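Local coordinates for DNA endonuclease i-cvui (Chlorella vulgaris, PDB 5A74), which probably acts as a LAGLIDADG homing endonuclease, cleaving double-stranded DNA in support of intron homing, at residues F18-G23 with Q99-Q104; T46-T51 with R70-G75. All blocks are in the same frame, centred on the assembly; numbering follows the deposited sequence.

In the fold
Contact 1 (18-23 with 99-104) is buried between the LAGLIDADG helix and the segment leading into helix 102-114, whereas contact 2 (46-51 with 70-75) is only partly buried, at one end of the DNA-facing sheet. Their centres lie about 18 Å apart, yet they meet directly: Asp22 O and Phe48 N are 3.1 Å apart, a probable hydrogen bond, and Phe18 packs on Val47. Both rely on hydrogen bonds to backbone atoms, but in contact 1 side chains of both segments fix a helix end beside the manganese ions, while in contact 2 one glycine carbonyl joins a strand end to a hairpin turn, next to side chains that contact bases.

Contact 1: F18-G23 with Q99-Q104; sequences FVDADG and QLKRAQ. With MN (manganese (II) ion), chain H; MN (manganese (II) ion), chain I; MN (manganese (II) ion), chain G; nucleotides of chain F.
The LAGLIDADG motif, whose last residues here are Phe18-Gly23, is tied to the turn before helix 102-114 by two side chains reaching in opposite directions, Asp20 and Lys101. Asp20 holds its CG beside the backbone N (chi1 -86°), which presents the carboxylate to three successive amides. Gln99 N meets Asp20 OD2 at 2.7 Å on its syn side, nearly straight (170° at the hydrogen). Leu100 N reaches Asp20 OD1 at 2.9 Å from above the carboxylate plane, 58° out of it, and Lys101 N adds a weak bond to OD1. OD2 also accepts from Trp14 NE1 of the second subunit, placing the carboxylate at the dimer interface. With an alanine here, the amides of Gln99 and Leu100 and that tryptophan would probably lose their acceptor, and the turn would be less firmly fixed to the helix.

In return, the extended chain of Lys101, the N-cap residue of helix 102-114, carries NZ to Val19 O at 3.1 Å, in the carbonyl plane. Lys101 NZ also bonds to Gly23 O at 2.5 Å, but from above that carbonyl plane. Midway in sequence between Val19 and Gly23, Ala21 O binds one manganese at 2.2 Å, and a water on that ion donates to Asp20 O. Asp22 spans two further manganese ions, with OD1 and OD2 each 2.2 Å from its own ion. The chemistry thus separates the roles: Asp22 and Ala21 O are this subunit's metal ligands, the same groups of the second subunit and DNA phosphates adding theirs, while Asp20 and Lys101 probably position the backbone that carries them.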
ATOM      1  N   PHE B  18      -1.813  -4.616  -2.099  1.00 10.26           N
ATOM      2  CA  PHE B  18      -1.830  -3.270  -2.645  1.00 11.43           C
ATOM      3  C   PHE B  18      -3.079  -2.486  -2.230  1.00 10.49           C
ATOM      4  O   PHE B  18      -3.005  -1.287  -1.958  1.00  9.07           O
ATOM      5  CB  PHE B  18      -1.712  -3.310  -4.163  1.00  9.95           C
ATOM      6  CG  PHE B  18      -1.014  -2.116  -4.729  1.00 11.74           C
ATOM      7  CD1 PHE B  18      -1.726  -0.977  -5.072  1.00 14.72           C
ATOM      8  CD2 PHE B  18       0.362  -2.118  -4.885  1.00 10.34           C
ATOM      9  CE1 PHE B  18      -1.076   0.130  -5.580  1.00 15.55           C
ATOM     10  CE2 PHE B  18       1.016  -1.011  -5.386  1.00 10.65           C
ATOM     11  CZ  PHE B  18       0.299   0.111  -5.731  1.00 13.89           C
ATOM     12  N   VAL B  19      -4.222  -3.166  -2.181  1.00 11.57           N
ATOM     13  CA  VAL B  19      -5.447  -2.521  -1.718  1.00 14.35           C
ATOM     14  C   VAL B  19      -5.371  -2.253  -0.213  1.00 13.25           C
ATOM     15  O   VAL B  19      -5.704  -1.145   0.237  1.00 13.99           O
ATOM     16  CB  VAL B  19      -6.737  -3.315  -2.101  1.00 13.66           C
ATOM     17  CG1 VAL B  19      -7.973  -2.734  -1.413  1.00  8.49           C
ATOM     18  CG2 VAL B  19      -6.936  -3.291  -3.601  1.00 14.77           C
ATOM     19  N   ASP B  20      -4.922  -3.242   0.563  1.00 10.72           N
ATOM     20  CA  ASP B  20      -4.780  -3.038   2.008  1.00 10.61           C
ATOM     21  C   ASP B  20      -3.902  -1.818   2.273  1.00 11.69           C
ATOM     22  O   ASP B  20      -4.126  -1.087   3.231  1.00 11.71           O
ATOM     23  CB  ASP B  20      -4.211  -4.279   2.714  1.00 10.13           C
ATOM     24  CG  ASP B  20      -5.286  -5.293   3.089  1.00 12.50           C
ATOM     25  OD1 ASP B  20      -6.405  -4.873   3.452  1.00 15.42           O
ATOM     26  OD2 ASP B  20      -5.016  -6.517   3.022  1.00 12.55           O
ATOM     27  N   ALA B  21      -2.926  -1.571   1.401  1.00 11.34           N
ATOM     28  CA  ALA B  21      -2.000  -0.467   1.645  1.00 13.02           C
ATOM     29  C   ALA B  21      -2.433   0.873   1.024  1.00 13.09           C
ATOM     30  O   ALA B  21      -2.592   1.864   1.737  1.00 16.16           O
ATOM     31  CB  ALA B  21      -0.583  -0.847   1.221  1.00 10.29           C
ATOM     32  N   ASP B  22      -2.622   0.902  -0.294  1.00 12.93           N
ATOM     33  CA  ASP B  22      -2.909   2.147  -1.014  1.00 14.93           C
ATOM     34  C   ASP B  22      -4.261   2.107  -1.693  1.00 14.66           C
ATOM     35  O   ASP B  22      -4.428   2.648  -2.791  1.00 11.55           O
ATOM     36  CB  ASP B  22      -1.849   2.405  -2.093  1.00 13.83           C
ATOM     37  CG  ASP B  22      -0.553   2.965  -1.538  1.00 15.68           C
ATOM     38  OD1 ASP B  22      -0.409   3.086  -0.294  1.00 19.01           O
ATOM     39  OD2 ASP B  22       0.340   3.250  -2.368  1.00 14.33           O
ATOM     40  N   GLY B  23      -5.229   1.468  -1.048  1.00 19.32           N
ATOM     41  CA  GLY B  23      -6.541   1.340  -1.649  1.00 14.87           C
ATOM     42  C   GLY B  23      -7.636   1.917  -0.783  1.00 14.70           C
ATOM     43  O   GLY B  23      -7.396   2.435   0.313  1.00 14.31           O
ATOM     44  N   GLN B  99      -6.475  -8.193   4.617  1.00 20.18           N
ATOM     45  CA  GLN B  99      -6.090  -8.275   6.017  1.00 16.80           C
ATOM     46  C   GLN B  99      -6.350  -7.018   6.821  1.00 19.67           C
ATOM     47  O   GLN B  99      -6.283  -7.039   8.024  1.00 25.57           O
ATOM     48  CB  GLN B  99      -4.621  -8.639   6.179  1.00 20.00           C
ATOM     49  CG  GLN B  99      -4.133  -9.851   5.459  1.00 20.00           C
ATOM     50  CD  GLN B  99      -4.797 -11.097   5.906  1.00 20.00           C
ATOM     51  OE1 GLN B  99      -4.839 -11.370   7.042  1.00 20.00           O
ATOM     52  NE2 GLN B  99      -5.313 -11.854   4.997  1.00 20.00           N
ATOM     53  N   LEU B 100      -6.663  -5.932   6.171  1.00 15.78           N
ATOM     54  CA  LEU B 100      -6.918  -4.669   6.857  1.00 14.56           C
ATOM     55  C   LEU B 100      -8.270  -4.068   6.496  1.00 14.35           C
ATOM     56  O   LEU B 100      -8.854  -3.316   7.272  1.00 17.79           O
ATOM     57  CB  LEU B 100      -5.819  -3.655   6.545  1.00 15.71           C
ATOM     58  CG  LEU B 100      -4.450  -3.901   7.185  1.00 15.99           C
ATOM     59  CD1 LEU B 100      -3.472  -2.776   6.835  1.00 12.62           C
ATOM     60  CD2 LEU B 100      -4.579  -4.060   8.689  1.00 11.88           C
ATOM     61  N   LYS B 101      -8.772  -4.399   5.313  1.00 19.67           N
ATOM     62  CA  LYS B 101     -10.003  -3.789   4.828  1.00 14.99           C
ATOM     63  C   LYS B 101     -11.064  -4.827   4.539  1.00 12.49           C
ATOM     64  O   LYS B 101     -11.929  -4.626   3.693  1.00 15.85           O
ATOM     65  CB  LYS B 101      -9.712  -2.945   3.581  1.00 14.31           C
ATOM     66  CG  LYS B 101      -8.940  -1.684   3.916  1.00 13.93           C
ATOM     67  CD  LYS B 101      -8.473  -0.916   2.701  1.00 11.76           C
ATOM     68  CE  LYS B 101      -7.906   0.424   3.142  1.00 11.94           C
ATOM     69  NZ  LYS B 101      -6.845   0.887   2.212  1.00 15.55           N
ATOM     70  N   ARG B 102     -11.000  -5.946   5.245  1.00 13.18           N
ATOM     71  CA  ARG B 102     -11.984  -6.995   5.029  1.00 17.46           C
ATOM     72  C   ARG B 102     -13.325  -6.564   5.601  1.00 13.84           C
ATOM     73  O   ARG B 102     -14.369  -6.820   5.008  1.00 12.32           O
ATOM     74  CB  ARG B 102     -11.522  -8.321   5.636  1.00 19.73           C
ATOM     75  CG  ARG B 102     -12.368  -9.507   5.208  1.00 21.80           C
ATOM     76  CD  ARG B 102     -11.884 -10.794   5.839  1.00 25.10           C
ATOM     77  NE  ARG B 102     -10.579 -11.193   5.325  1.00 24.66           N
ATOM     78  CZ  ARG B 102      -9.873 -12.205   5.816  1.00 31.59           C
ATOM     79  NH1 ARG B 102     -10.350 -12.909   6.837  1.00 25.18           N
ATOM     80  NH2 ARG B 102      -8.693 -12.511   5.288  1.00 27.90           N
ATOM     81  N   ALA B 103     -13.291  -5.897   6.751  1.00 15.28           N
ATOM     82  CA  ALA B 103     -14.509  -5.367   7.357  1.00 15.18           C
ATOM     83  C   ALA B 103     -15.224  -4.413   6.404  1.00 15.34           C
ATOM     84  O   ALA B 103     -16.449  -4.490   6.257  1.00 16.18           O
ATOM     85  CB  ALA B 103     -14.194  -4.677   8.662  1.00 13.48           C
ATOM     86  N   GLN B 104     -14.469  -3.522   5.758  1.00 13.24           N
ATOM     87  CA  GLN B 104     -15.063  -2.610   4.776  1.00 11.96           C
ATOM     88  C   GLN B 104     -15.712  -3.390   3.645  1.00 13.25           C
ATOM     89  O   GLN B 104     -16.800  -3.036   3.160  1.00 14.68           O
ATOM     90  CB  GLN B 104     -14.018  -1.677   4.162  1.00 15.90           C
ATOM     91  CG  GLN B 104     -13.549  -0.543   5.044  1.00 15.51           C
ATOM     92  CD  GLN B 104     -12.307  -0.908   5.814  1.00 15.88           C
ATOM     93  OE1 GLN B 104     -12.277  -1.921   6.520  1.00 18.76           O
ATOM     94  NE2 GLN B 104     -11.265  -0.091   5.678  1.00 13.23           N
TER
HETATM   95 MN    MN H1625      -1.859   2.827   3.620  1.00 19.59          MN
HETATM   96 MN    MN I1626       0.320   4.617   1.044  1.00 18.91          MN
HETATM   97 MN    MN G1525       2.424   3.936  -2.132  1.00 19.48          MN
ATOM     98  OP3  DG F   1      -2.571   6.546   2.956  1.00 16.88           O
ATOM     99  P    DG F   1      -2.691   5.131   2.527  1.00 12.41           P
ATOM    100  OP1  DG F   1      -1.320   4.580   2.416  1.00 15.28           O
ATOM    101  OP2  DG F   1      -3.602   4.441   3.462  1.00 13.52           O
ATOM    102  O5'  DG F   1      -3.430   5.145   1.093  1.00 20.85           O
ATOM    103  C5'  DG F   1      -4.815   4.830   0.940  1.00 15.03           C
ATOM    104  C4'  DG F   1      -5.682   5.863   1.641  1.00 15.91           C
ATOM    105  O4'  DG F   1      -5.470   7.167   1.044  1.00 15.98           O
ATOM    106  C3'  DG F   1      -7.187   5.604   1.615  1.00 14.28           C
ATOM    107  O3'  DG F   1      -7.636   5.624   2.966  1.00 17.07           O
ATOM    108  C2'  DG F   1      -7.738   6.749   0.757  1.00 15.48           C
ATOM    109  C1'  DG F   1      -6.710   7.852   0.961  1.00 14.65           C
ATOM    110  N9   DG F   1      -6.580   8.859  -0.104  1.00 13.28           N
ATOM    111  C8   DG F   1      -6.170   8.656  -1.405  1.00 15.91           C
ATOM    112  N7   DG F   1      -6.120   9.752  -2.116  1.00 15.48           N
ATOM    113  C5   DG F   1      -6.516  10.754  -1.236  1.00 13.99           C
ATOM    114  C6   DG F   1      -6.651  12.147  -1.454  1.00 14.04           C
ATOM    115  O6   DG F   1      -6.435  12.788  -2.503  1.00 12.82           O
ATOM    116  N1   DG F   1      -7.076  12.805  -0.300  1.00 15.81           N
ATOM    117  C2   DG F   1      -7.338  12.189   0.909  1.00 16.12           C
ATOM    118  N2   DG F   1      -7.738  12.986   1.919  1.00 10.79           N
ATOM    119  N3   DG F   1      -7.204  10.878   1.115  1.00 15.65           N
ATOM    120  C4   DG F   1      -6.792  10.222   0.003  1.00 12.37           C
TER
HETATM  121  O   HOH W   1      -3.260   1.440   4.450  1.00 13.43           O
HETATM  122  O   HOH W   2       3.687   2.823  -3.950  1.00 17.31           O

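Contact 2: T46-T51 with R70-G75; sequences TVFQST and RKRNDG. With nucleotides of chain D; nucleotides of chain F; nucleotides of chain C.
Gly75 O is gripped twice by Thr51: the backbone N donates at 2.7 Å and 168°, and OG1 donates at 2.7 Å from above the carbonyl plane, 83° out of it. Both donors reach one oxygen because OG1 sits beside its own backbone N (chi1 -51°). A water donating to both Thr51 OG1 and Arg72 O extends the link, and Thr51 CG2 crosses the Lys71 chain at about a right angle, 4.0 Å from CD.

Arg72 bends at chi3 and holds Asp74 side-on: Arg72 NH2 donates to the syn lone pair of Asp74 OD2 at 3.2 Å, as part of a salt bridge, while NH1 forms a salt bridge with Glu78. Thus oriented, Arg72 NH2 makes a weak bond to O6 of DG1 (chain F) at 2.6 Å, and Arg72 NH1 comes 3.8 Å from Phe48 CD1. The Phe48 ring takes C8 of the same guanine over its face. C5 of DC7 (chain C) lies over one face of the Arg70 guanidinium, and Arg72 CD lies over the opposite face, toward the rim. Ser50 N donates to OP2 of DC14 (chain D) at 2.9 Å. Strand 39-50 and the turn of the hairpin 68-71/76-82 thereby meet at one end of the antiparallel sheet with which LAGLIDADG endonucleases read DNA.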
ATOM      1  N   THR B  46     -11.180   1.597  -4.667  1.00 16.09           N
ATOM      2  CA  THR B  46     -10.307   2.531  -5.388  1.00 17.50           C
ATOM      3  C   THR B  46      -8.836   2.285  -5.061  1.00 14.59           C
ATOM      4  O   THR B  46      -8.486   2.024  -3.910  1.00 15.31           O
ATOM      5  CB  THR B  46     -10.670   4.021  -5.105  1.00 19.62           C
ATOM      6  OG1 THR B  46     -12.096   4.212  -5.182  1.00 19.77           O
ATOM      7  CG2 THR B  46      -9.971   4.951  -6.107  1.00 15.92           C
ATOM      8  N   VAL B  47      -7.979   2.350  -6.072  1.00 17.44           N
ATOM      9  CA  VAL B  47      -6.538   2.235  -5.848  1.00 17.83           C
ATOM     10  C   VAL B  47      -5.837   3.507  -6.330  1.00 15.59           C
ATOM     11  O   VAL B  47      -6.064   3.971  -7.456  1.00 13.71           O
ATOM     12  CB  VAL B  47      -5.939   0.995  -6.544  1.00 18.45           C
ATOM     13  CG1 VAL B  47      -4.444   0.924  -6.304  1.00 18.80           C
ATOM     14  CG2 VAL B  47      -6.614  -0.276  -6.043  1.00 16.09           C
ATOM     15  N   PHE B  48      -4.999   4.065  -5.463  1.00 11.74           N
ATOM     16  CA  PHE B  48      -4.327   5.332  -5.722  1.00 12.73           C
ATOM     17  C   PHE B  48      -2.851   5.125  -5.985  1.00 16.35           C
ATOM     18  O   PHE B  48      -2.186   4.319  -5.313  1.00 16.62           O
ATOM     19  CB  PHE B  48      -4.467   6.251  -4.510  1.00 16.32           C
ATOM     20  CG  PHE B  48      -5.871   6.358  -4.000  1.00 18.00           C
ATOM     21  CD1 PHE B  48      -6.746   7.287  -4.548  1.00 14.67           C
ATOM     22  CD2 PHE B  48      -6.318   5.528  -2.976  1.00 14.68           C
ATOM     23  CE1 PHE B  48      -8.041   7.389  -4.084  1.00 17.72           C
ATOM     24  CE2 PHE B  48      -7.617   5.619  -2.514  1.00 15.63           C
ATOM     25  CZ  PHE B  48      -8.479   6.549  -3.067  1.00 17.15           C
ATOM     26  N   GLN B  49      -2.328   5.870  -6.948  1.00 14.95           N
ATOM     27  CA  GLN B  49      -0.901   5.840  -7.218  1.00 13.26           C
ATOM     28  C   GLN B  49      -0.544   7.062  -8.031  1.00 13.46           C
ATOM     29  O   GLN B  49      -1.336   7.520  -8.869  1.00 13.39           O
ATOM     30  CB  GLN B  49      -0.515   4.560  -7.967  1.00 14.60           C
ATOM     31  CG  GLN B  49       0.967   4.159  -7.820  1.00 16.84           C
ATOM     32  CD  GLN B  49       1.337   3.741  -6.402  1.00 12.94           C
ATOM     33  OE1 GLN B  49       0.470   3.579  -5.544  1.00 13.40           O
ATOM     34  NE2 GLN B  49       2.634   3.560  -6.156  1.00 14.87           N
ATOM     35  N   SER B  50       0.634   7.609  -7.745  1.00 18.36           N
ATOM     36  CA  SER B  50       1.177   8.748  -8.476  1.00 16.78           C
ATOM     37  C   SER B  50       1.169   8.443  -9.965  1.00 16.46           C
ATOM     38  O   SER B  50       1.411   7.299 -10.376  1.00 15.93           O
ATOM     39  CB  SER B  50       2.596   9.044  -8.002  1.00 15.79           C
ATOM     40  OG  SER B  50       3.101  10.208  -8.622  1.00 20.55           O
ATOM     41  N   THR B  51       0.873   9.460 -10.770  1.00 12.51           N
ATOM     42  CA  THR B  51       0.817   9.291 -12.214  1.00 16.77           C
ATOM     43  C   THR B  51       2.138   8.723 -12.763  1.00 18.29           C
ATOM     44  O   THR B  51       2.159   8.108 -13.835  1.00 19.79           O
ATOM     45  CB  THR B  51       0.415  10.610 -12.923  1.00 17.05           C
ATOM     46  OG1 THR B  51      -0.779  11.128 -12.321  1.00 16.05           O
ATOM     47  CG2 THR B  51       0.162  10.387 -14.411  1.00 15.24           C
ATOM     48  N   ARG B  70      -8.298   6.859 -14.275  1.00 15.77           N
ATOM     49  CA  ARG B  70      -8.278   8.288 -14.630  1.00 14.08           C
ATOM     50  C   ARG B  70      -7.033   8.974 -14.065  1.00 16.71           C
ATOM     51  O   ARG B  70      -6.401   8.461 -13.138  1.00 15.74           O
ATOM     52  CB  ARG B  70      -9.521   9.026 -14.105  1.00 14.67           C
ATOM     53  CG  ARG B  70      -9.596   9.095 -12.573  1.00 13.23           C
ATOM     54  CD  ARG B  70     -10.225  10.384 -12.063  1.00 11.26           C
ATOM     55  NE  ARG B  70     -10.450  10.341 -10.618  1.00 13.19           N
ATOM     56  CZ  ARG B  70     -10.493  11.413  -9.829  1.00 13.79           C
ATOM     57  NH1 ARG B  70     -10.322  12.632 -10.342  1.00 11.96           N
ATOM     58  NH2 ARG B  70     -10.721  11.267  -8.526  1.00 12.92           N
ATOM     59  N   LYS B  71      -6.694  10.133 -14.629  1.00 16.63           N
ATOM     60  CA  LYS B  71      -5.636  10.979 -14.094  1.00 13.46           C
ATOM     61  C   LYS B  71      -6.232  12.184 -13.381  1.00 14.34           C
ATOM     62  O   LYS B  71      -7.042  12.914 -13.960  1.00 17.04           O
ATOM     63  CB  LYS B  71      -4.731  11.472 -15.216  1.00 13.27           C
ATOM     64  CG  LYS B  71      -4.019  10.366 -15.979  1.00 17.63           C
ATOM     65  CD  LYS B  71      -2.914  10.926 -16.864  1.00 15.68           C
ATOM     66  CE  LYS B  71      -2.294   9.827 -17.711  1.00 21.39           C
ATOM     67  NZ  LYS B  71      -1.257  10.344 -18.655  1.00 23.47           N
ATOM     68  N   ARG B  72      -5.864  12.438 -12.151  1.00 14.37           N
ATOM     69  CA  ARG B  72      -6.334  13.647 -11.574  1.00 15.66           C
ATOM     70  C   ARG B  72      -5.402  14.814 -11.798  1.00 17.79           C
ATOM     71  O   ARG B  72      -4.299  14.643 -12.226  1.00 16.55           O
ATOM     72  CB  ARG B  72      -6.769  13.501 -10.132  1.00 17.70           C
ATOM     73  CG  ARG B  72      -6.100  12.465  -9.304  1.00 16.74           C
ATOM     74  CD  ARG B  72      -6.858  12.146  -8.060  1.00 17.10           C
ATOM     75  NE  ARG B  72      -6.184  12.698  -6.927  1.00 18.11           N
ATOM     76  CZ  ARG B  72      -6.021  12.127  -5.768  1.00 15.21           C
ATOM     77  NH1 ARG B  72      -6.449  10.943  -5.505  1.00 20.29           N
ATOM     78  NH2 ARG B  72      -5.363  12.760  -4.883  1.00 14.07           N
ATOM     79  N   ASN B  73      -5.880  16.006 -11.544  1.00 18.54           N
ATOM     80  CA  ASN B  73      -5.170  17.235 -11.913  1.00 21.82           C
ATOM     81  C   ASN B  73      -4.074  17.631 -10.913  1.00 21.61           C
ATOM     82  O   ASN B  73      -3.621  18.784 -10.907  1.00 21.63           O
ATOM     83  CB  ASN B  73      -6.164  18.391 -12.086  1.00 18.46           C
ATOM     84  CG  ASN B  73      -6.767  18.837 -10.769  1.00 17.61           C
ATOM     85  OD1 ASN B  73      -6.626  18.165  -9.746  1.00 17.28           O
ATOM     86  ND2 ASN B  73      -7.450  19.975 -10.787  1.00 18.98           N
ATOM     87  N   ASP B  74      -3.666  16.681 -10.066  1.00 21.42           N
ATOM     88  CA  ASP B  74      -2.650  16.938  -9.045  1.00 16.04           C
ATOM     89  C   ASP B  74      -1.490  15.935  -9.082  1.00 17.36           C
ATOM     90  O   ASP B  74      -0.781  15.779  -8.088  1.00 18.70           O
ATOM     91  CB  ASP B  74      -3.283  16.966  -7.647  1.00 17.56           C
ATOM     92  CG  ASP B  74      -3.841  15.609  -7.216  1.00 19.65           C
ATOM     93  OD1 ASP B  74      -3.879  14.673  -8.049  1.00 16.28           O
ATOM     94  OD2 ASP B  74      -4.258  15.483  -6.039  1.00 16.61           O
ATOM     95  N   GLY B  75      -1.302  15.254 -10.213  1.00 16.37           N
ATOM     96  CA  GLY B  75      -0.209  14.304 -10.354  1.00 13.58           C
ATOM     97  C   GLY B  75      -0.538  12.890  -9.904  1.00 16.28           C
ATOM     98  O   GLY B  75       0.286  11.969 -10.031  1.00 11.68           O
TER
ATOM     99  P    DC D  14       1.786   6.695  -4.134  1.00 14.05           P
ATOM    100  OP1  DC D  14       2.021   5.394  -3.457  1.00 19.14           O
ATOM    101  OP2  DC D  14       2.339   6.923  -5.489  1.00 16.40           O
ATOM    102  O5'  DC D  14       0.205   7.006  -4.200  1.00 22.47           O
ATOM    103  C5'  DC D  14      -0.681   6.467  -3.235  1.00 16.46           C
ATOM    104  C4'  DC D  14      -0.506   7.107  -1.867  1.00 18.24           C
ATOM    105  O4'  DC D  14      -0.700   8.542  -1.948  1.00 18.33           O
ATOM    106  C3'  DC D  14      -1.502   6.659  -0.798  1.00 19.51           C
ATOM    107  O3'  DC D  14      -0.852   6.703   0.460  1.00 20.37           O
ATOM    108  C2'  DC D  14      -2.585   7.738  -0.855  1.00 17.92           C
ATOM    109  C1'  DC D  14      -1.629   8.921  -0.939  1.00 18.78           C
ATOM    110  N1   DC D  14      -2.180  10.289  -1.253  1.00 17.68           N
ATOM    111  C2   DC D  14      -3.015  10.969  -0.349  1.00 15.31           C
ATOM    112  O2   DC D  14      -3.344  10.432   0.720  1.00 16.47           O
ATOM    113  N3   DC D  14      -3.452  12.214  -0.679  1.00 12.30           N
ATOM    114  C4   DC D  14      -3.083  12.778  -1.832  1.00 13.11           C
ATOM    115  N4   DC D  14      -3.540  14.004  -2.117  1.00 17.73           N
ATOM    116  C5   DC D  14      -2.233  12.110  -2.755  1.00 13.99           C
ATOM    117  C6   DC D  14      -1.807  10.886  -2.427  1.00 17.43           C
TER
ATOM    118  OP3  DG F   1      -2.571   6.546   2.956  1.00 16.88           O
ATOM    119  P    DG F   1      -2.691   5.131   2.527  1.00 12.41           P
ATOM    120  OP1  DG F   1      -1.320   4.580   2.416  1.00 15.28           O
ATOM    121  OP2  DG F   1      -3.602   4.441   3.462  1.00 13.52           O
ATOM    122  O5'  DG F   1      -3.430   5.145   1.093  1.00 20.85           O
ATOM    123  C5'  DG F   1      -4.815   4.830   0.940  1.00 15.03           C
ATOM    124  C4'  DG F   1      -5.682   5.863   1.641  1.00 15.91           C
ATOM    125  O4'  DG F   1      -5.470   7.167   1.044  1.00 15.98           O
ATOM    126  C3'  DG F   1      -7.187   5.604   1.615  1.00 14.28           C
ATOM    127  O3'  DG F   1      -7.636   5.624   2.966  1.00 17.07           O
ATOM    128  C2'  DG F   1      -7.738   6.749   0.757  1.00 15.48           C
ATOM    129  C1'  DG F   1      -6.710   7.852   0.961  1.00 14.65           C
ATOM    130  N9   DG F   1      -6.580   8.859  -0.104  1.00 13.28           N
ATOM    131  C8   DG F   1      -6.170   8.656  -1.405  1.00 15.91           C
ATOM    132  N7   DG F   1      -6.120   9.752  -2.116  1.00 15.48           N
ATOM    133  C5   DG F   1      -6.516  10.754  -1.236  1.00 13.99           C
ATOM    134  C6   DG F   1      -6.651  12.147  -1.454  1.00 14.04           C
ATOM    135  O6   DG F   1      -6.435  12.788  -2.503  1.00 12.82           O
ATOM    136  N1   DG F   1      -7.076  12.805  -0.300  1.00 15.81           N
ATOM    137  C2   DG F   1      -7.338  12.189   0.909  1.00 16.12           C
ATOM    138  N2   DG F   1      -7.738  12.986   1.919  1.00 10.79           N
ATOM    139  N3   DG F   1      -7.204  10.878   1.115  1.00 15.65           N
ATOM    140  C4   DG F   1      -6.792  10.222   0.003  1.00 12.37           C
TER
ATOM    141  P    DC C   7     -11.352  13.047 -16.454  1.00 19.58           P
ATOM    142  OP1  DC C   7     -10.860  13.895 -17.572  1.00 20.97           O
ATOM    143  OP2  DC C   7     -10.515  11.926 -15.943  1.00 20.42           O
ATOM    144  O5'  DC C   7     -11.692  13.995 -15.217  1.00 14.56           O
ATOM    145  C5'  DC C   7     -12.815  14.823 -15.379  1.00 13.11           C
ATOM    146  C4'  DC C   7     -13.250  15.359 -14.036  1.00 18.08           C
ATOM    147  O4'  DC C   7     -13.721  14.303 -13.168  1.00 15.70           O
ATOM    148  C3'  DC C   7     -12.128  16.023 -13.259  1.00 18.03           C
ATOM    149  O3'  DC C   7     -12.320  17.431 -13.370  1.00 19.26           O
ATOM    150  C2'  DC C   7     -12.292  15.504 -11.825  1.00 14.09           C
ATOM    151  C1'  DC C   7     -13.649  14.816 -11.859  1.00 14.69           C
ATOM    152  N1   DC C   7     -13.833  13.673 -10.901  1.00 14.52           N
ATOM    153  C2   DC C   7     -14.413  13.882  -9.640  1.00 12.89           C
ATOM    154  O2   DC C   7     -14.761  15.028  -9.315  1.00 13.75           O
ATOM    155  N3   DC C   7     -14.571  12.824  -8.798  1.00 14.90           N
ATOM    156  C4   DC C   7     -14.170  11.607  -9.179  1.00 14.64           C
ATOM    157  N4   DC C   7     -14.336  10.596  -8.321  1.00 13.12           N
ATOM    158  C5   DC C   7     -13.586  11.375 -10.461  1.00 12.96           C
ATOM    159  C6   DC C   7     -13.434  12.422 -11.281  1.00 13.63           C
TER
HETATM  160  O   HOH W   3       1.666  12.214  -7.172  1.00 18.80           O
HETATM  161  O   HOH W   4      -2.294  13.110 -12.834  1.00 18.36           O